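Local atomic coordinates of molybdenum-binding-protein (Azotobacter vinelandii, PDB entry 1H9K), a protein that probably binds molybdate within the cell, taking up the oxyanion, or tungstate in its place, at sites between subunits of a trimer. Residues A8-K13 / A60-P65. Numbering follows the deposited sequence.
Sequences ARNVFK and AVVKAP. With WO4 (tungstate(VI)ion), chain C.
N10 folds its carboxamide back onto the V62 carbonyl: with CG beside its own backbone N (chi1 -56°), ND2 reaches V62 O at 3.1 Å, coming from above the carbonyl plane. N10 N adds a weak bond to the same oxygen, while OD1 turns to T111 N. From here the strands run antiparallel, V62 N giving a straight bond to N10 O, and F12 and A60 closing a two-bond pair. This joins strands 10-21 and 57-62 in the first TOBE domain, of the OB clan. Where the strands give way to loop, A8 CB presses end-on against V61 CG1, a tight 3.3 Å. Beyond it, tungstate O2 takes backbone bonds from R9 N and A64 N, each 2.9 Å; T115 OG1 of the second subunit and S7 OG also hydrogen-bond the anion. R9, bent at chi2 and chi3, packs CG against A64 CB (4.0 Å) and tungstate O2; its NH1 salt-bridges E121 of the second subunit. K63, bent at chi3 and chi4, runs along one side of the anion; its NZ hydrogen-bonds tungstate O3 at 3.1 Å, and M113 O and V67 O of the second subunit. A methionine here would probably leave O3 without this positive partner and those carbonyls without this donor.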
loop_
_atom_site.group_PDB
_atom_site.type_symbol
_atom_site.label_atom_id
_atom_site.label_comp_id
_atom_site.label_asym_id
_atom_site.label_seq_id
_atom_site.Cartn_x
_atom_site.Cartn_y
_atom_site.Cartn_z
ATOM N N ALA A 8 -4.632 11.875 4.304
ATOM C CA ALA A 8 -4.015 11.774 2.977
ATOM C C ALA A 8 -3.551 13.102 2.449
ATOM O O ALA A 8 -4.299 14.066 2.362
ATOM C CB ALA A 8 -5.033 11.109 2.025
ATOM N N ARG A 9 -2.306 13.111 1.898
ATOM C CA ARG A 9 -1.808 14.350 1.354
ATOM C C ARG A 9 -2.475 14.646 0.003
ATOM O O ARG A 9 -2.483 15.783 -0.462
ATOM C CB ARG A 9 -0.290 14.352 1.184
ATOM C CG ARG A 9 0.490 14.218 2.502
ATOM C CD ARG A 9 0.216 15.427 3.389
ATOM N NE ARG A 9 -1.015 15.332 4.130
ATOM C CZ ARG A 9 -1.768 16.336 4.580
ATOM N NH1 ARG A 9 -1.407 17.615 4.385
ATOM N NH2 ARG A 9 -2.874 16.101 5.233
ATOM N N ASN A 10 -3.085 13.643 -0.617
ATOM C CA ASN A 10 -3.683 13.940 -1.911
ATOM C C ASN A 10 -5.177 13.646 -1.895
ATOM O O ASN A 10 -5.579 12.510 -1.627
ATOM C CB ASN A 10 -3.077 12.952 -2.933
ATOM C CG ASN A 10 -1.559 13.046 -2.942
ATOM O OD1 ASN A 10 -1.046 14.136 -3.274
ATOM N ND2 ASN A 10 -0.791 12.073 -2.575
ATOM N N VAL A 11 -5.979 14.703 -1.986
ATOM C CA VAL A 11 -7.439 14.530 -2.017
ATOM C C VAL A 11 -7.999 15.351 -3.187
ATOM O O VAL A 11 -7.820 16.574 -3.195
ATOM C CB VAL A 11 -8.050 15.036 -0.694
ATOM C CG1 VAL A 11 -9.585 14.942 -0.706
ATOM C CG2 VAL A 11 -7.590 14.266 0.550
ATOM N N PHE A 12 -8.429 14.687 -4.260
ATOM C CA PHE A 12 -8.771 15.432 -5.471
ATOM C C PHE A 12 -10.255 15.341 -5.787
ATOM O O PHE A 12 -10.809 14.244 -5.641
ATOM C CB PHE A 12 -8.049 14.801 -6.664
ATOM C CG PHE A 12 -6.555 14.707 -6.515
ATOM C CD1 PHE A 12 -5.941 13.476 -6.534
ATOM C CD2 PHE A 12 -5.809 15.855 -6.389
ATOM C CE1 PHE A 12 -4.546 13.418 -6.438
ATOM C CE2 PHE A 12 -4.427 15.806 -6.254
ATOM C CZ PHE A 12 -3.808 14.575 -6.276
ATOM N N LYS A 13 -10.875 16.479 -6.123
ATOM C CA LYS A 13 -12.282 16.374 -6.551
ATOM C C LYS A 13 -12.303 16.277 -8.069
ATOM O O LYS A 13 -11.495 16.840 -8.813
ATOM C CB LYS A 13 -13.129 17.522 -6.003
ATOM C CG LYS A 13 -14.538 17.678 -6.499
ATOM C CD LYS A 13 -15.565 16.606 -6.181
ATOM C CE LYS A 13 -16.411 16.921 -4.968
ATOM N NZ LYS A 13 -17.347 15.824 -4.595
ATOM N N ALA A 60 -11.036 11.612 -4.924
ATOM C CA ALA A 60 -10.095 10.461 -5.002
ATOM C C ALA A 60 -9.068 10.726 -3.866
ATOM O O ALA A 60 -8.596 11.852 -3.858
ATOM C CB ALA A 60 -9.437 10.414 -6.355
ATOM N N VAL A 61 -8.760 9.705 -3.086
ATOM C CA VAL A 61 -7.832 9.946 -1.972
ATOM C C VAL A 61 -6.624 9.030 -2.152
ATOM O O VAL A 61 -6.817 7.830 -2.384
ATOM C CB VAL A 61 -8.569 9.633 -0.646
ATOM C CG1 VAL A 61 -7.599 9.725 0.523
ATOM C CG2 VAL A 61 -9.729 10.620 -0.420
ATOM N N VAL A 62 -5.418 9.620 -2.109
ATOM C CA VAL A 62 -4.200 8.777 -2.248
ATOM C C VAL A 62 -3.211 9.146 -1.154
ATOM O O VAL A 62 -2.789 10.294 -1.071
ATOM C CB VAL A 62 -3.555 8.994 -3.631
ATOM C CG1 VAL A 62 -2.314 8.088 -3.732
ATOM C CG2 VAL A 62 -4.490 8.673 -4.782
ATOM N N LYS A 63 -2.791 8.165 -0.331
ATOM C CA LYS A 63 -1.818 8.508 0.730
ATOM C C LYS A 63 -0.468 8.768 0.089
ATOM O O LYS A 63 -0.043 8.079 -0.848
ATOM C CB LYS A 63 -1.766 7.308 1.671
ATOM C CG LYS A 63 -1.653 7.557 3.162
ATOM C CD LYS A 63 -1.069 6.293 3.828
ATOM C CE LYS A 63 -0.203 6.794 5.032
ATOM N NZ LYS A 63 -1.150 7.160 6.127
ATOM N N ALA A 64 0.323 9.688 0.654
ATOM C CA ALA A 64 1.649 10.003 0.078
ATOM C C ALA A 64 2.605 8.860 -0.146
ATOM O O ALA A 64 3.247 8.759 -1.207
ATOM C CB ALA A 64 2.309 11.086 0.917
ATOM N N PRO A 65 2.775 7.920 0.782
ATOM C CA PRO A 65 3.632 6.761 0.646
ATOM C C PRO A 65 3.194 5.801 -0.440
ATOM O O PRO A 65 3.956 4.901 -0.780
ATOM C CB PRO A 65 3.607 6.040 1.989
ATOM C CG PRO A 65 2.700 6.793 2.871
ATOM C CD PRO A 65 2.158 7.963 2.129
HETATM W W WO4 C . -0.552 10.834 4.771
HETATM O O1 WO4 C . 0.830 9.648 4.995
HETATM O O2 WO4 C . -0.580 11.102 2.989
HETATM O O3 WO4 C . -2.062 10.011 5.325
HETATM O O4 WO4 C . -0.163 12.312 5.723
#